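Local coordinates for protein carbamate kinase (Aeropyrum pernix, PDB 2E9Y) that probably transfers a phosphoryl group between ATP and carbamate, as a kinase of the amino acid kinase family, at residues A[26-31]-A[90-95]; A[39-44]-A[102-107]; A[96-101]-A[107-112]; A[292-297]-A[302-307]. One frame throughout, in Å; residues are numbered along the deposited sequence.

Contact 1: A[26-31]-A[90-95]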
# COMPACT_ATOMS: atom_id res chain seq x y z
N GLU A 26 11.51 -8.29 -12.34
CA GLU A 26 11.49 -8.64 -13.76
C GLU A 26 10.34 -9.58 -14.07
O GLU A 26 9.48 -9.28 -14.91
CB GLU A 26 12.80 -9.31 -14.16
CG GLU A 26 12.86 -9.74 -15.62
CD GLU A 26 14.02 -10.68 -15.91
OE1 GLU A 26 14.70 -11.09 -14.95
OE2 GLU A 26 14.24 -11.01 -17.09
N SER A 27 10.33 -10.72 -13.40
CA SER A 27 9.30 -11.74 -13.59
C SER A 27 7.89 -11.18 -13.48
O SER A 27 7.07 -11.35 -14.38
CB SER A 27 9.49 -12.86 -12.57
OG SER A 27 8.50 -13.87 -12.73
N GLN A 28 7.61 -10.50 -12.37
CA GLN A 28 6.28 -9.94 -12.14
C GLN A 28 5.85 -8.93 -13.19
O GLN A 28 4.72 -8.99 -13.68
CB GLN A 28 6.21 -9.31 -10.74
CG GLN A 28 7.43 -8.53 -10.32
CD GLN A 28 7.38 -8.12 -8.87
OE1 GLN A 28 6.79 -8.81 -8.04
NE2 GLN A 28 8.01 -6.99 -8.54
N THR A 29 6.72 -7.99 -13.54
CA THR A 29 6.37 -6.98 -14.54
C THR A 29 5.93 -7.61 -15.86
O THR A 29 5.03 -7.11 -16.52
CB THR A 29 7.55 -6.01 -14.79
OG1 THR A 29 8.72 -6.75 -15.12
CG2 THR A 29 7.81 -5.17 -13.54
N ALA A 30 6.57 -8.72 -16.23
CA ALA A 30 6.24 -9.42 -17.47
C ALA A 30 4.88 -10.12 -17.37
O ALA A 30 4.09 -10.12 -18.31
CB ALA A 30 7.33 -10.42 -17.81
N ALA A 31 4.63 -10.73 -16.22
CA ALA A 31 3.36 -11.43 -15.99
C ALA A 31 2.22 -10.41 -15.95
O ALA A 31 1.17 -10.61 -16.56
CB ALA A 31 3.42 -12.21 -14.68
N GLY A 90 -0.54 -4.26 -6.26
CA GLY A 90 -1.50 -3.29 -6.76
C GLY A 90 -0.86 -2.27 -7.69
O GLY A 90 -1.40 -1.97 -8.76
N LEU A 91 0.29 -1.73 -7.30
CA LEU A 91 0.98 -0.74 -8.12
C LEU A 91 1.40 -1.36 -9.46
O LEU A 91 1.28 -0.73 -10.51
CB LEU A 91 2.21 -0.19 -7.40
CG LEU A 91 3.06 0.75 -8.27
CD1 LEU A 91 2.21 1.94 -8.71
CD2 LEU A 91 4.28 1.21 -7.49
N LEU A 92 1.90 -2.59 -9.42
CA LEU A 92 2.32 -3.26 -10.65
C LEU A 92 1.16 -3.36 -11.64
O LEU A 92 1.31 -3.03 -12.82
CB LEU A 92 2.88 -4.65 -10.33
CG LEU A 92 4.25 -4.68 -9.64
CD1 LEU A 92 4.63 -6.11 -9.31
CD2 LEU A 92 5.30 -4.05 -10.56
N LEU A 93 0.00 -3.80 -11.16
CA LEU A 93 -1.19 -3.94 -12.00
C LEU A 93 -1.69 -2.57 -12.45
O LEU A 93 -2.01 -2.36 -13.62
CB LEU A 93 -2.31 -4.66 -11.23
CG LEU A 93 -2.08 -6.15 -10.94
CD1 LEU A 93 -3.11 -6.64 -9.93
CD2 LEU A 93 -2.17 -6.93 -12.24
N LYS A 94 -1.74 -1.63 -11.51
CA LYS A 94 -2.19 -0.26 -11.79
C LYS A 94 -1.35 0.42 -12.88
O LYS A 94 -1.89 0.96 -13.85
CB LYS A 94 -2.11 0.57 -10.51
CG LYS A 94 -2.14 2.08 -10.70
CD LYS A 94 -1.81 2.79 -9.39
CE LYS A 94 -1.69 4.31 -9.55
NZ LYS A 94 -2.97 4.95 -9.96
N HIS A 95 -0.04 0.40 -12.71
CA HIS A 95 0.86 1.05 -13.66
C HIS A 95 0.77 0.41 -15.06
O HIS A 95 0.72 1.11 -16.07
CB HIS A 95 2.30 0.97 -13.15
CG HIS A 95 3.20 2.02 -13.73
ND1 HIS A 95 3.21 3.32 -13.29
CD2 HIS A 95 4.11 1.95 -14.73
CE1 HIS A 95 4.09 4.02 -13.99
NE2 HIS A 95 4.65 3.21 -14.87

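Contact 2: A[39-44]-A[102-107]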
# COMPACT_ATOMS: atom_id res chain seq x y z
N ILE A 39 -6.96 -7.74 -19.49
CA ILE A 39 -7.97 -6.98 -18.77
C ILE A 39 -8.44 -5.81 -19.61
O ILE A 39 -9.62 -5.44 -19.58
CB ILE A 39 -7.42 -6.46 -17.42
CG1 ILE A 39 -7.22 -7.63 -16.46
CG2 ILE A 39 -8.38 -5.43 -16.83
CD1 ILE A 39 -6.53 -7.24 -15.16
N ALA A 40 -7.52 -5.22 -20.37
CA ALA A 40 -7.85 -4.09 -21.23
C ALA A 40 -8.88 -4.53 -22.27
O ALA A 40 -9.76 -3.76 -22.65
CB ALA A 40 -6.60 -3.57 -21.93
N ASP A 41 -8.76 -5.77 -22.73
CA ASP A 41 -9.70 -6.30 -23.71
C ASP A 41 -11.08 -6.34 -23.08
O ASP A 41 -12.06 -5.90 -23.68
CB ASP A 41 -9.28 -7.72 -24.15
CG ASP A 41 -7.99 -7.73 -24.94
OD1 ASP A 41 -7.69 -6.71 -25.61
OD2 ASP A 41 -7.27 -8.75 -24.91
N VAL A 42 -11.15 -6.86 -21.85
CA VAL A 42 -12.41 -6.96 -21.13
C VAL A 42 -13.08 -5.59 -20.96
O VAL A 42 -14.30 -5.47 -21.12
CB VAL A 42 -12.19 -7.59 -19.74
CG1 VAL A 42 -13.45 -7.48 -18.90
CG2 VAL A 42 -11.79 -9.05 -19.91
N LEU A 43 -12.29 -4.58 -20.64
CA LEU A 43 -12.82 -3.22 -20.48
C LEU A 43 -13.31 -2.71 -21.82
O LEU A 43 -14.26 -1.93 -21.89
CB LEU A 43 -11.73 -2.28 -19.93
CG LEU A 43 -11.50 -2.25 -18.41
CD1 LEU A 43 -11.28 -3.65 -17.88
CD2 LEU A 43 -10.31 -1.36 -18.12
N ALA A 44 -12.65 -3.14 -22.89
CA ALA A 44 -13.03 -2.73 -24.23
C ALA A 44 -14.43 -3.26 -24.54
O ALA A 44 -15.21 -2.60 -25.23
CB ALA A 44 -12.03 -3.27 -25.25
N ARG A 102 -3.77 3.53 -22.12
CA ARG A 102 -3.27 4.75 -22.73
C ARG A 102 -2.81 4.45 -24.16
O ARG A 102 -3.09 5.21 -25.09
CB ARG A 102 -2.09 5.28 -21.91
CG ARG A 102 -1.51 6.59 -22.38
CD ARG A 102 -0.21 6.84 -21.65
NE ARG A 102 -0.37 6.60 -20.22
CZ ARG A 102 0.54 6.02 -19.45
NH1 ARG A 102 1.70 5.63 -19.96
NH2 ARG A 102 0.30 5.84 -18.16
N ARG A 103 -2.12 3.33 -24.31
CA ARG A 103 -1.62 2.90 -25.61
C ARG A 103 -2.80 2.71 -26.57
O ARG A 103 -2.64 2.75 -27.79
CB ARG A 103 -0.84 1.60 -25.47
CG ARG A 103 -0.29 1.04 -26.77
CD ARG A 103 0.60 -0.17 -26.53
NE ARG A 103 1.75 0.15 -25.69
CZ ARG A 103 1.88 -0.21 -24.41
NH1 ARG A 103 0.93 -0.91 -23.82
NH2 ARG A 103 2.96 0.14 -23.73
N ARG A 104 -3.98 2.50 -26.00
CA ARG A 104 -5.19 2.30 -26.80
C ARG A 104 -6.01 3.58 -26.91
O ARG A 104 -7.15 3.56 -27.37
CB ARG A 104 -6.04 1.18 -26.20
CG ARG A 104 -5.29 -0.14 -26.04
CD ARG A 104 -6.22 -1.28 -25.68
NE ARG A 104 -5.49 -2.53 -25.47
CZ ARG A 104 -6.07 -3.72 -25.31
NH1 ARG A 104 -7.39 -3.82 -25.34
NH2 ARG A 104 -5.32 -4.80 -25.11
N GLY A 105 -5.42 4.69 -26.47
CA GLY A 105 -6.11 5.97 -26.55
C GLY A 105 -7.00 6.30 -25.37
O GLY A 105 -7.64 7.35 -25.34
N LEU A 106 -7.05 5.40 -24.39
CA LEU A 106 -7.87 5.61 -23.20
C LEU A 106 -7.01 6.13 -22.05
O LEU A 106 -6.07 5.47 -21.62
CB LEU A 106 -8.53 4.29 -22.77
CG LEU A 106 -9.51 3.61 -23.72
CD1 LEU A 106 -8.79 3.19 -24.99
CD2 LEU A 106 -10.11 2.39 -23.04
N ASN A 107 -7.35 7.32 -21.55
CA ASN A 107 -6.59 7.90 -20.46
C ASN A 107 -7.38 7.84 -19.16
O ASN A 107 -8.21 8.71 -18.88
CB ASN A 107 -6.21 9.35 -20.78
CG ASN A 107 -5.35 9.46 -22.03
OD1 ASN A 107 -4.32 8.78 -22.14
ND2 ASN A 107 -5.75 10.31 -22.96

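Contact 3: A[96-101]-A[107-112]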
# COMPACT_ATOMS: atom_id res chain seq x y z
N SER A 96 0.76 -0.91 -15.10
CA SER A 96 0.70 -1.64 -16.36
C SER A 96 -0.63 -1.46 -17.10
O SER A 96 -0.66 -1.26 -18.31
CB SER A 96 0.96 -3.13 -16.11
OG SER A 96 0.99 -3.85 -17.33
N LEU A 97 -1.73 -1.54 -16.36
CA LEU A 97 -3.05 -1.38 -16.96
C LEU A 97 -3.24 0.03 -17.52
O LEU A 97 -3.73 0.21 -18.63
CB LEU A 97 -4.14 -1.70 -15.94
CG LEU A 97 -5.58 -1.63 -16.45
CD1 LEU A 97 -5.71 -2.42 -17.75
CD2 LEU A 97 -6.51 -2.19 -15.39
N GLU A 98 -2.84 1.03 -16.74
CA GLU A 98 -2.94 2.42 -17.18
C GLU A 98 -2.14 2.63 -18.46
O GLU A 98 -2.59 3.30 -19.38
CB GLU A 98 -2.43 3.37 -16.09
CG GLU A 98 -3.44 3.66 -14.99
CD GLU A 98 -2.86 4.53 -13.89
OE1 GLU A 98 -1.81 5.16 -14.11
OE2 GLU A 98 -3.47 4.60 -12.80
N GLU A 99 -0.95 2.04 -18.52
CA GLU A 99 -0.10 2.18 -19.70
C GLU A 99 -0.75 1.54 -20.92
O GLU A 99 -0.72 2.10 -22.02
CB GLU A 99 1.26 1.52 -19.45
CG GLU A 99 2.24 1.65 -20.59
CD GLU A 99 3.57 1.00 -20.27
OE1 GLU A 99 4.17 1.37 -19.24
OE2 GLU A 99 4.02 0.13 -21.05
N GLU A 100 -1.36 0.37 -20.73
CA GLU A 100 -2.01 -0.34 -21.82
C GLU A 100 -3.22 0.43 -22.34
O GLU A 100 -3.37 0.61 -23.55
CB GLU A 100 -2.45 -1.74 -21.36
CG GLU A 100 -3.10 -2.58 -22.46
CD GLU A 100 -2.23 -2.70 -23.70
OE1 GLU A 100 -1.02 -2.99 -23.55
OE2 GLU A 100 -2.75 -2.53 -24.81
N LEU A 101 -4.07 0.89 -21.43
CA LEU A 101 -5.26 1.64 -21.82
C LEU A 101 -4.87 2.91 -22.56
O LEU A 101 -5.54 3.32 -23.51
CB LEU A 101 -6.10 1.98 -20.58
CG LEU A 101 -6.67 0.76 -19.85
CD1 LEU A 101 -7.32 1.20 -18.54
CD2 LEU A 101 -7.68 0.06 -20.74
N ASN A 107 -7.35 7.32 -21.55
CA ASN A 107 -6.59 7.90 -20.46
C ASN A 107 -7.38 7.84 -19.16
O ASN A 107 -8.21 8.71 -18.88
CB ASN A 107 -6.21 9.35 -20.78
CG ASN A 107 -5.35 9.46 -22.03
OD1 ASN A 107 -4.32 8.78 -22.14
ND2 ASN A 107 -5.75 10.31 -22.96
N VAL A 108 -7.13 6.81 -18.37
CA VAL A 108 -7.81 6.62 -17.09
C VAL A 108 -6.83 6.21 -16.01
O VAL A 108 -5.81 5.56 -16.28
CB VAL A 108 -8.90 5.54 -17.19
CG1 VAL A 108 -9.95 5.94 -18.22
CG2 VAL A 108 -8.28 4.21 -17.56
N LEU A 109 -7.12 6.59 -14.77
CA LEU A 109 -6.27 6.23 -13.65
C LEU A 109 -6.92 5.06 -12.93
O LEU A 109 -8.13 5.01 -12.77
CB LEU A 109 -6.09 7.43 -12.70
CG LEU A 109 -5.23 8.59 -13.22
CD1 LEU A 109 -5.22 9.73 -12.21
CD2 LEU A 109 -3.81 8.11 -13.48
N VAL A 110 -6.10 4.10 -12.52
CA VAL A 110 -6.57 2.91 -11.83
C VAL A 110 -6.23 2.99 -10.34
O VAL A 110 -5.06 2.93 -9.97
CB VAL A 110 -5.92 1.65 -12.41
CG1 VAL A 110 -6.32 0.42 -11.59
CG2 VAL A 110 -6.32 1.48 -13.86
N PRO A 111 -7.24 3.14 -9.48
CA PRO A 111 -6.95 3.21 -8.05
C PRO A 111 -6.66 1.85 -7.44
O PRO A 111 -7.13 0.83 -7.95
CB PRO A 111 -8.22 3.82 -7.47
CG PRO A 111 -9.29 3.20 -8.36
CD PRO A 111 -8.68 3.35 -9.74
N VAL A 112 -5.89 1.84 -6.36
CA VAL A 112 -5.57 0.62 -5.62
C VAL A 112 -6.15 0.89 -4.24
O VAL A 112 -5.72 1.81 -3.54
CB VAL A 112 -4.05 0.38 -5.51
CG1 VAL A 112 -3.77 -0.81 -4.60
CG2 VAL A 112 -3.46 0.10 -6.89
O HOH W 1 -4.65 5.14 -19.03

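Contact 4: A[292-297]-A[302-307]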
# COMPACT_ATOMS: atom_id res chain seq x y z
N PRO A 292 -25.16 -15.67 -12.02
CA PRO A 292 -24.13 -16.64 -12.39
C PRO A 292 -22.72 -16.22 -12.00
O PRO A 292 -22.41 -15.04 -11.87
CB PRO A 292 -24.28 -16.75 -13.91
CG PRO A 292 -25.71 -16.38 -14.15
CD PRO A 292 -25.92 -15.22 -13.21
N ALA A 293 -21.86 -17.21 -11.82
CA ALA A 293 -20.46 -16.99 -11.50
C ALA A 293 -19.72 -17.85 -12.50
O ALA A 293 -20.25 -18.87 -12.95
CB ALA A 293 -20.15 -17.44 -10.08
N VAL A 294 -18.51 -17.46 -12.89
CA VAL A 294 -17.77 -18.26 -13.85
C VAL A 294 -16.31 -18.45 -13.44
O VAL A 294 -15.68 -17.53 -12.90
CB VAL A 294 -17.86 -17.63 -15.26
CG1 VAL A 294 -17.27 -16.22 -15.25
CG2 VAL A 294 -17.14 -18.52 -16.27
N ILE A 295 -15.80 -19.65 -13.66
CA ILE A 295 -14.42 -19.98 -13.34
C ILE A 295 -13.74 -20.40 -14.64
O ILE A 295 -14.17 -21.34 -15.30
CB ILE A 295 -14.34 -21.15 -12.33
CG1 ILE A 295 -15.00 -20.73 -11.02
CG2 ILE A 295 -12.88 -21.53 -12.09
CD1 ILE A 295 -15.18 -21.87 -10.03
N GLY A 296 -12.68 -19.68 -15.01
CA GLY A 296 -11.99 -20.01 -16.24
C GLY A 296 -10.52 -19.64 -16.27
O GLY A 296 -9.93 -19.28 -15.25
N SER A 297 -9.95 -19.72 -17.47
CA SER A 297 -8.54 -19.42 -17.70
C SER A 297 -8.28 -17.93 -17.93
O SER A 297 -9.08 -17.25 -18.58
CB SER A 297 -8.05 -20.22 -18.92
OG SER A 297 -6.70 -19.94 -19.23
N ARG A 302 -11.47 -12.97 -21.96
CA ARG A 302 -12.42 -12.26 -22.80
C ARG A 302 -13.67 -13.09 -23.06
O ARG A 302 -14.79 -12.58 -22.99
CB ARG A 302 -11.76 -11.87 -24.13
CG ARG A 302 -12.49 -10.77 -24.88
CD ARG A 302 -11.63 -10.19 -25.99
NE ARG A 302 -12.12 -8.88 -26.42
CZ ARG A 302 -11.50 -8.10 -27.29
NH1 ARG A 302 -10.37 -8.49 -27.85
NH2 ARG A 302 -12.01 -6.91 -27.60
N GLN A 303 -13.49 -14.37 -23.35
CA GLN A 303 -14.62 -15.26 -23.59
C GLN A 303 -15.29 -15.63 -22.28
O GLN A 303 -16.52 -15.73 -22.21
CB GLN A 303 -14.17 -16.53 -24.31
CG GLN A 303 -13.64 -16.29 -25.72
CD GLN A 303 -14.70 -15.70 -26.64
OE1 GLN A 303 -15.72 -16.32 -26.92
NE2 GLN A 303 -14.45 -14.48 -27.11
N VAL A 304 -14.49 -15.85 -21.24
CA VAL A 304 -15.03 -16.21 -19.92
C VAL A 304 -16.08 -15.22 -19.43
O VAL A 304 -17.12 -15.59 -18.90
CB VAL A 304 -13.89 -16.32 -18.90
CG1 VAL A 304 -14.48 -16.50 -17.50
CG2 VAL A 304 -12.99 -17.50 -19.21
N LEU A 305 -15.75 -13.91 -19.58
CA LEU A 305 -16.63 -12.82 -19.17
C LEU A 305 -17.98 -12.86 -19.92
O LEU A 305 -19.02 -12.49 -19.40
CB LEU A 305 -15.91 -11.50 -19.45
CG LEU A 305 -15.10 -11.01 -18.25
CD1 LEU A 305 -15.98 -10.45 -17.14
CD2 LEU A 305 -14.26 -12.12 -17.62
N SER A 306 -17.90 -13.30 -21.19
CA SER A 306 -19.12 -13.43 -22.00
C SER A 306 -19.89 -14.74 -21.72
O SER A 306 -20.93 -15.03 -22.31
CB SER A 306 -18.70 -13.39 -23.48
OG SER A 306 -18.10 -12.12 -23.77
N LEU A 307 -19.31 -15.55 -20.80
CA LEU A 307 -19.88 -16.84 -20.45
C LEU A 307 -19.75 -17.84 -21.60
O LEU A 307 -20.53 -18.77 -21.73
CB LEU A 307 -21.34 -16.65 -20.04
CG LEU A 307 -21.47 -15.72 -18.82
CD1 LEU A 307 -22.90 -15.67 -18.29
CD2 LEU A 307 -20.59 -16.15 -17.64

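Contact 1: A[26-31]-A[90-95]
T29 on helix 25-44 and L92 on helix 78-103 mark the point where the two short helical segments are nearest, with 6.7 Å between their CA atoms. One leucine carries the whole contact. L92 reaches across with both methyls and splits them between two neighbours: CD1 goes to Q28 and CD2 to T29. The CD1 methyl lies over the flat of the Q28 amide, 3.4 Å from CD, and is almost equally near OE1 and NE2, so the amide turns its broad side to the leucine while the two chains cross at about a right angle. Q28 holds CG between its backbone N and carbonyl carbon (chi1 41°) and runs extended beyond it, which lays CB and CG along the same methyl. Weak hydrogen bonds at either end, OE1 with W88 and NE2 with Q76 of the second subunit, are consistent with this rotation of the amide. At T29 the methyl CG2 faces the leucine, 4.1 Å from L92 CD2, while OG1 turns back to its own helix, within reach of the carbonyls of V25 and E26. L92 also packs on V32 and on Y79 of the second subunit, and the nearby K94 forms a salt bridge with D175 of that subunit. The arrangement is helix-on-helix packing within an alpha/beta/alpha fold of the amino acid kinase type, here placed at the dimer interface.

Contact 2: A[39-44]-A[102-107]
Both terminal nitrogens of R104 converge on a single oxygen of D41. NH1 lies 2.9 Å and NH2 3.1 Å from D41 OD1, and the N-H...O angles of 145° and 137° are bent, as a fork closing on one acceptor requires. The oxygen sits close to the guanidinium plane, at its edge, but the carboxylate is turned: its plane stands 35° from that of the arginine, and both donors reach OD1 from the same face of it. This is an end-on salt bridge, without the pairing of two oxygens with two nitrogens. The A40 methyl fills one face of the guanidinium, A40 CB lying over its centre, 3.4 Å from R104 CZ. R104 can span the gap because its chain is extended from CG to NE, whereas D41 sets out away from the partner segment and its carboxylate bends back. NE is left to E100, so the arginine serves two acids; R302 forms a weak, long ion pair with D41. A leucine in place of R104 would probably leave D41 and E100 without their shared positive partner and the A40 methyl without its flat cover. Just beyond, G105 with its positive phi is the C' residue of the Schellman motif ending helix 78-103. The contact thus ties that helix end to the last turns of helix 25-44, where A40 and L43 pack on L101 while I39 and L43 also rest on strand 48-52.

Contact 3: A[96-101]-A[107-112]
E98 reaches from helix 78-103 to the returning chain and receives the backbone N-H of V110 on its carboxylate: OE2 to V110 N is 2.7 Å with a nearly straight angle of 170°. The oxygen is met on its anti side. E98 places CG beside its backbone N (chi1 -81°) and runs extended from there, so that the side chain lies across the peptides of 108-110. On the way CG passes 3.3 Å from V108 O, and the carboxylate settles against L109, whose CD2 is 3.6 Å from each of E98 OE1 and OE2. Beside this bond the apolar side chains pack together. V110 puts CG2 opposite its carbonyl carbon, where it touches both E98 CG and, at 4.0 Å, L97 CD2; L97 and V110 cross at about a right angle. Further back, L101 CD1 presses on V108 CG2 at 3.3 Å, tighter than ordinary van der Waals contact. A water accepts the N-H of V108 and lies 2.8 Å from E98 O, joining the helix backbone to the chain that leaves it. The E98 carboxylate has further partners: OE2 forms a salt bridge with K94, which also bonds V110 O, and OE1 one with R116 of the second subunit. A buried acid held by two cations and a peptide N-H is probably ionised, and its charge links the helix, the turn back toward strand 112-119 and the neighbouring subunit.

Contact 4: A[292-297]-A[302-307]
V294 and V304 meet branch against branch: V304 CG1 rests between the two methyls of V294, 3.6 Å from both CG1 and CG2, with the side chains crossing obliquely. L307 adds its CD2 methyl beside the stem of the same valine, 3.9 Å from V294 CB. The second branch of V304 goes the other way along the strand, CG2 lying 4.0 Å from G296 CA and about as far from S297 O. Glycine is what permits this, since a CB at 296 would come within 2.6 Å of V304 CG2. V304 holds CG1 anti to its N (chi1 172°), which aims one methyl at V294 and leaves the other for G296. L307 is brought to the strand by the end of helix 301-305: its positive phi and the bond from L307 N to V304 O, 2.9 Å, belong to a Schellman motif. An alanine at V294 is likely to open a gap beside V304 CG1, which would lose both of its methyl partners, while L307 CD2 would keep the CB but lose the CG1 methyl next to it. Farther out, strand 293-297 is hydrogen-bonded to strand 231-236, parallel, on one edge, and to strand 311-314, antiparallel, on the other. Helix 301-305 packs against this part of the sheet, with V304 and L305 also touching V233, while A293 and I295 point to the opposite face and meet helix 275-289.

In the fold
Contacts 1 and 2 join the same two helices, 25-44 and 78-103, and their segments therefore alternate along the chain; their centres are 16 Å apart. Contact 3 adds the return from helix 78-103 toward strand 112-119; its centre is 12 Å from contact 1 and 8 Å from contact 2, and it touches both. Contact 4 comes last in sequence, on strand 293-297 of the large mixed sheet, 19 Å from contact 2 between centres, which it meets through V42 against L305 and D41 against R302. Contacts 1 and 3 also touch the second subunit, so the helix pair serves both the fold and the dimer, whereas contact 4 lies within one chain.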